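Local coordinates for protein fatty acid amide hydrolase (Candida albicans, PDB 6KVR) that probably hydrolyses amides of monocarboxylic acids to the free acid and ammonia, as a member of the amidase signature family, at residues Val442-Asp445 with Gln446-Gln450; Gln450-Asp453 with Phe454-Asn458. All blocks are in the same frame, centred on the assembly; numbering follows the deposited sequence.

Contact 1 of 2, residues Val442-Asp445 with Gln446-Gln450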
loop_
_atom_site.group_PDB
_atom_site.type_symbol
_atom_site.label_atom_id
_atom_site.label_comp_id
_atom_site.label_asym_id
_atom_site.label_seq_id
_atom_site.Cartn_x
_atom_site.Cartn_y
_atom_site.Cartn_z
ATOM N N VAL A 442 3.112 -13.724 0.883
ATOM C CA VAL A 442 2.941 -14.374 -0.418
ATOM C C VAL A 442 1.581 -15.053 -0.488
ATOM O O VAL A 442 0.843 -14.901 -1.468
ATOM C CB VAL A 442 4.085 -15.376 -0.682
ATOM C CG1 VAL A 442 3.739 -16.296 -1.863
ATOM C CG2 VAL A 442 5.410 -14.647 -0.961
ATOM N N THR A 443 1.232 -15.811 0.557
ATOM C CA THR A 443 -0.091 -16.431 0.643
ATOM C C THR A 443 -1.209 -15.396 0.509
ATOM O O THR A 443 -2.190 -15.615 -0.211
ATOM C CB THR A 443 -0.223 -17.170 1.974
ATOM O OG1 THR A 443 0.768 -18.199 2.047
ATOM C CG2 THR A 443 -1.593 -17.766 2.104
ATOM N N ARG A 444 -1.081 -14.271 1.219
ATOM C CA ARG A 444 -2.081 -13.207 1.143
ATOM C C ARG A 444 -2.252 -12.710 -0.286
ATOM O O ARG A 444 -3.376 -12.485 -0.752
ATOM C CB ARG A 444 -1.670 -12.048 2.054
ATOM C CG ARG A 444 -2.555 -10.822 1.960
ATOM C CD ARG A 444 -1.831 -9.610 2.525
ATOM N NE ARG A 444 -0.726 -9.232 1.656
ATOM C CZ ARG A 444 0.245 -8.380 1.965
ATOM N NH1 ARG A 444 0.279 -7.756 3.132
ATOM N NH2 ARG A 444 1.205 -8.145 1.074
ATOM N N ASP A 445 -1.149 -12.505 -0.988
ATOM C CA ASP A 445 -1.249 -11.988 -2.343
ATOM C C ASP A 445 -1.901 -13.008 -3.267
ATOM O O ASP A 445 -2.689 -12.636 -4.149
ATOM C CB ASP A 445 0.133 -11.576 -2.839
ATOM C CG ASP A 445 0.641 -10.319 -2.137
ATOM O OD1 ASP A 445 -0.165 -9.664 -1.415
ATOM O OD2 ASP A 445 1.832 -9.971 -2.326
ATOM N N GLN A 446 -1.611 -14.302 -3.065
ATOM C CA GLN A 446 -2.249 -15.335 -3.881
ATOM C C GLN A 446 -3.752 -15.386 -3.639
ATOM O O GLN A 446 -4.532 -15.553 -4.586
ATOM C CB GLN A 446 -1.616 -16.697 -3.606
ATOM C CG GLN A 446 -0.268 -16.859 -4.263
ATOM C CD GLN A 446 0.506 -18.034 -3.698
ATOM O OE1 GLN A 446 0.158 -18.564 -2.649
ATOM N NE2 GLN A 446 1.547 -18.461 -4.409
ATOM N N LEU A 447 -4.173 -15.256 -2.380
ATOM C CA LEU A 447 -5.597 -15.244 -2.064
ATOM C C LEU A 447 -6.288 -14.042 -2.685
ATOM O O LEU A 447 -7.381 -14.164 -3.247
ATOM C CB LEU A 447 -5.798 -15.232 -0.549
ATOM C CG LEU A 447 -5.362 -16.514 0.150
ATOM C CD1 LEU A 447 -5.190 -16.227 1.624
ATOM C CD2 LEU A 447 -6.383 -17.628 -0.085
ATOM N N ARG A 448 -5.670 -12.864 -2.565
ATOM C CA ARG A 448 -6.236 -11.655 -3.147
ATOM C C ARG A 448 -6.437 -11.798 -4.652
ATOM O O ARG A 448 -7.469 -11.371 -5.190
ATOM C CB ARG A 448 -5.335 -10.460 -2.847
ATOM C CG ARG A 448 -5.493 -9.944 -1.434
ATOM C CD ARG A 448 -4.518 -8.807 -1.142
ATOM N NE ARG A 448 -4.589 -8.424 0.264
ATOM C CZ ARG A 448 -3.997 -7.354 0.782
ATOM N NH1 ARG A 448 -3.212 -6.579 0.048
ATOM N NH2 ARG A 448 -4.204 -7.055 2.065
ATOM N N ASP A 449 -5.465 -12.389 -5.350
ATOM C CA ASP A 449 -5.618 -12.575 -6.787
ATOM C C ASP A 449 -6.705 -13.597 -7.081
ATOM O O ASP A 449 -7.522 -13.395 -7.989
ATOM C CB ASP A 449 -4.289 -12.997 -7.418
ATOM C CG ASP A 449 -3.337 -11.820 -7.610
ATOM O OD1 ASP A 449 -3.816 -10.704 -7.903
ATOM O OD2 ASP A 449 -2.106 -12.004 -7.464
ATOM N N GLN A 450 -6.746 -14.690 -6.310
ATOM C CA GLN A 450 -7.755 -15.713 -6.556
ATOM C C GLN A 450 -9.154 -15.110 -6.504
ATOM O O GLN A 450 -9.989 -15.385 -7.371
ATOM C CB GLN A 450 -7.611 -16.858 -5.546
ATOM C CG GLN A 450 -8.579 -18.006 -5.791
ATOM C CD GLN A 450 -8.350 -19.212 -4.879
ATOM O OE1 GLN A 450 -7.717 -19.114 -3.825
ATOM N NE2 GLN A 450 -8.855 -20.362 -5.298
HETATM O O HOH W 1 0.575 -20.065 0.253
#

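Contact 2 of 2, residues Gln450-Asp453 with Phe454-Asn458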
loop_
_atom_site.group_PDB
_atom_site.type_symbol
_atom_site.label_atom_id
_atom_site.label_comp_id
_atom_site.label_asym_id
_atom_site.label_seq_id
_atom_site.Cartn_x
_atom_site.Cartn_y
_atom_site.Cartn_z
ATOM N N GLN A 450 -6.746 -14.690 -6.310
ATOM C CA GLN A 450 -7.755 -15.713 -6.556
ATOM C C GLN A 450 -9.154 -15.110 -6.504
ATOM O O GLN A 450 -9.989 -15.385 -7.371
ATOM C CB GLN A 450 -7.611 -16.858 -5.546
ATOM C CG GLN A 450 -8.579 -18.006 -5.791
ATOM C CD GLN A 450 -8.350 -19.212 -4.879
ATOM O OE1 GLN A 450 -7.717 -19.114 -3.825
ATOM N NE2 GLN A 450 -8.855 -20.362 -5.298
ATOM N N TYR A 451 -9.409 -14.241 -5.522
ATOM C CA TYR A 451 -10.737 -13.667 -5.337
ATOM C C TYR A 451 -11.000 -12.532 -6.312
ATOM O O TYR A 451 -12.132 -12.355 -6.777
ATOM C CB TYR A 451 -10.903 -13.165 -3.892
ATOM C CG TYR A 451 -11.373 -14.225 -2.938
ATOM C CD1 TYR A 451 -10.528 -15.253 -2.552
ATOM C CD2 TYR A 451 -12.671 -14.215 -2.444
ATOM C CE1 TYR A 451 -10.959 -16.240 -1.703
ATOM C CE2 TYR A 451 -13.113 -15.196 -1.582
ATOM C CZ TYR A 451 -12.249 -16.207 -1.216
ATOM O OH TYR A 451 -12.674 -17.192 -0.344
ATOM N N ASN A 452 -9.983 -11.723 -6.598
ATOM C CA ASN A 452 -10.171 -10.661 -7.574
ATOM C C ASN A 452 -10.418 -11.259 -8.956
ATOM O O ASN A 452 -11.303 -10.801 -9.683
ATOM C CB ASN A 452 -8.959 -9.725 -7.553
ATOM C CG ASN A 452 -9.050 -8.588 -8.568
ATOM O OD1 ASN A 452 -9.970 -7.763 -8.536
ATOM N ND2 ASN A 452 -8.057 -8.520 -9.452
ATOM N N ASP A 453 -9.693 -12.330 -9.299
ATOM C CA ASP A 453 -9.905 -13.000 -10.577
ATOM C C ASP A 453 -11.301 -13.599 -10.662
ATOM O O ASP A 453 -11.870 -13.695 -11.755
ATOM C CB ASP A 453 -8.888 -14.118 -10.771
ATOM C CG ASP A 453 -7.493 -13.600 -11.063
ATOM O OD1 ASP A 453 -7.340 -12.397 -11.376
ATOM O OD2 ASP A 453 -6.544 -14.409 -10.984
ATOM N N PHE A 454 -11.846 -14.050 -9.528
ATOM C CA PHE A 454 -13.199 -14.590 -9.524
ATOM C C PHE A 454 -14.211 -13.524 -9.919
ATOM O O PHE A 454 -15.053 -13.751 -10.794
ATOM C CB PHE A 454 -13.549 -15.165 -8.152
ATOM C CG PHE A 454 -15.035 -15.372 -7.947
ATOM C CD1 PHE A 454 -15.699 -16.415 -8.579
ATOM C CD2 PHE A 454 -15.760 -14.519 -7.141
ATOM C CE1 PHE A 454 -17.063 -16.615 -8.404
ATOM C CE2 PHE A 454 -17.130 -14.713 -6.949
ATOM C CZ PHE A 454 -17.782 -15.768 -7.586
HETATM N N MSE A 455 -14.142 -12.352 -9.291
HETATM C CA MSE A 455 -15.085 -11.290 -9.597
HETATM C C MSE A 455 -14.867 -10.601 -10.954
HETATM O O MSE A 455 -15.832 -10.137 -11.562
HETATM C CB MSE A 455 -15.087 -10.233 -8.486
HETATM C CG MSE A 455 -15.423 -10.800 -7.102
HETATM SE SE MSE A 455 -15.249 -9.502 -5.679
HETATM C CE MSE A 455 -16.782 -8.391 -6.160
ATOM N N VAL A 456 -13.611 -10.511 -11.405
ATOM C CA VAL A 456 -13.333 -9.949 -12.723
ATOM C C VAL A 456 -13.828 -10.894 -13.813
ATOM O O VAL A 456 -14.646 -10.512 -14.654
ATOM C CB VAL A 456 -11.829 -9.649 -12.875
ATOM C CG1 VAL A 456 -11.467 -9.336 -14.343
ATOM C CG2 VAL A 456 -11.422 -8.506 -11.957
ATOM N N GLN A 457 -13.377 -12.153 -13.780
ATOM C CA GLN A 457 -13.644 -13.117 -14.843
ATOM C C GLN A 457 -15.104 -13.532 -14.917
ATOM O O GLN A 457 -15.552 -13.974 -15.980
ATOM C CB GLN A 457 -12.782 -14.368 -14.648
ATOM C CG GLN A 457 -11.318 -14.149 -14.997
ATOM C CD GLN A 457 -10.430 -15.296 -14.563
ATOM O OE1 GLN A 457 -9.248 -15.349 -14.914
ATOM N NE2 GLN A 457 -10.994 -16.229 -13.790
ATOM N N ASN A 458 -15.847 -13.418 -13.819
ATOM C CA ASN A 458 -17.252 -13.788 -13.776
ATOM C C ASN A 458 -18.156 -12.570 -13.715
ATOM O O ASN A 458 -19.350 -12.705 -13.419
ATOM C CB ASN A 458 -17.506 -14.709 -12.584
ATOM C CG ASN A 458 -16.827 -16.056 -12.736
ATOM O OD1 ASN A 458 -17.247 -16.877 -13.549
ATOM N ND2 ASN A 458 -15.778 -16.295 -11.952
#

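Contact 1 of 2, residues Val442-Asp445 with Gln446-Gln450
Arg444 and Arg448, one turn apart on helix 434-457, lie side by side with their guanidinium groups stacked, centres 4.5 Å apart and planes 20° from parallel. The overlap is offset: CD of Arg444 sits over one face of the Arg448 group, 3.5 Å from Arg448 NH2. The two chains start differently yet finish together. In Arg444, CG is anti to the backbone N (chi1 174°) and the chain bends at its third torsion; Arg448 runs extended from CG to NE.

Beside the pair, Asp445 turns its carboxylate to the edge of the Arg444 guanidinium. A single oxygen, Asp445 OD1, takes both Arg444 NE and Arg444 NH2, each at 3.2 Å, and both reach it from the same face of the carboxylate plane. Arg444 NH2 also forms a salt bridge with Glu290 of the second subunit, while Arg448 NE bonds to the backbone oxygen of Ile489.

This arginine side is the packed one, together with Leu447, which is buried against helices 385-397 and 482-490 and reaches CG2 of Thr443 with its CD1 at 3.9 Å. On the side of Val442 and Gln446 the packing is looser. Gln446 is exposed and its extended chain crosses Val442, with Gln446 NE2 4.0 Å from Val442 CG1, and a water held at 2.6 Å by Thr443 OG1 donates a longer bond to Gln446 OE1.

Through all of this run ordinary i to i+4 backbone bonds, such as Arg448 N to Arg444 O at 2.9 Å. The stacking of two like charges is probably eased by the carboxylates near Arg444, Asp445 of its own chain and Glu290 of the second subunit; the latter bridge also ties this turn into the dimer interface.

Contact 2 of 2, residues Gln450-Asp453 with Phe454-Asn458
Phe454 O is gripped twice by Asn458, at the C-terminal end of helix 434-457. The backbone N of Asn458 reaches it at 3.1 Å in an i to i+4 bond, and the side chain adds a second, with Asn458 ND2 2.9 Å from Phe454 O. That amide N-H comes in the carbonyl plane, on a lone pair, and the oxygen lies near the plane of the amide. Asn458 is the first residue to leave helical torsions, and its side-chain amide bonds back to the final turn.

On the face toward the second subunit, Val456 packs on Asn452. CG of Asn452 is anti to the backbone N of Asn452 (chi1 179°), which carries the amide to the side where CG2 of Val456 lies across it, 3.8 Å from Asn452 OD1. The backbone bond of the same pair, Val456 N to Asn452 O at 2.9 Å, is nearly straight on the carbonyl. Asn452 ND2 bonds to the backbone oxygen of Trp320 of the second subunit, and Glu321 of that subunit packs on Asn452, Asp453 and Val456.

Another face of the helix turns into its own chain. The Phe454 ring stacks with Phe380, the hydroxyl of Tyr451 bonds to Pro383 O, and the selenomethionine side chain of Met455 touches Phe492. Phe454 CB rests 3.4 Å from Tyr451 O.

Gln457, exposed to solvent, runs its extended chain past the Asp453 carbonyl oxygen. Its own backbone N bonds to Asp453 O at 3.0 Å from above the carbonyl plane, 36° out of it, while Gln457 CG lies 3.3 Å from that same oxygen.

How the contacts relate
Both contacts are successive turns of helix 434-457, and Gln450 belongs to each. Neither is pure core: each has three buried residues, an exposed glutamine, and a face against the second subunit. What differs is the chemistry. Contact 1, in mid-helix, is dominated by charge, with the side chain of Arg448 about 10 Å from that of Ile254, a predicted substrate-binding residue. Contact 2 lies away from the predicted sites, turns aromatic side chains into its own chain, and finishes the helix. The centres of contact 1 and contact 2 are 12 Å apart on one helix, which meets the partner first by salt bridges, then by an amide hydrogen bond and packing on Glu321 of the second subunit.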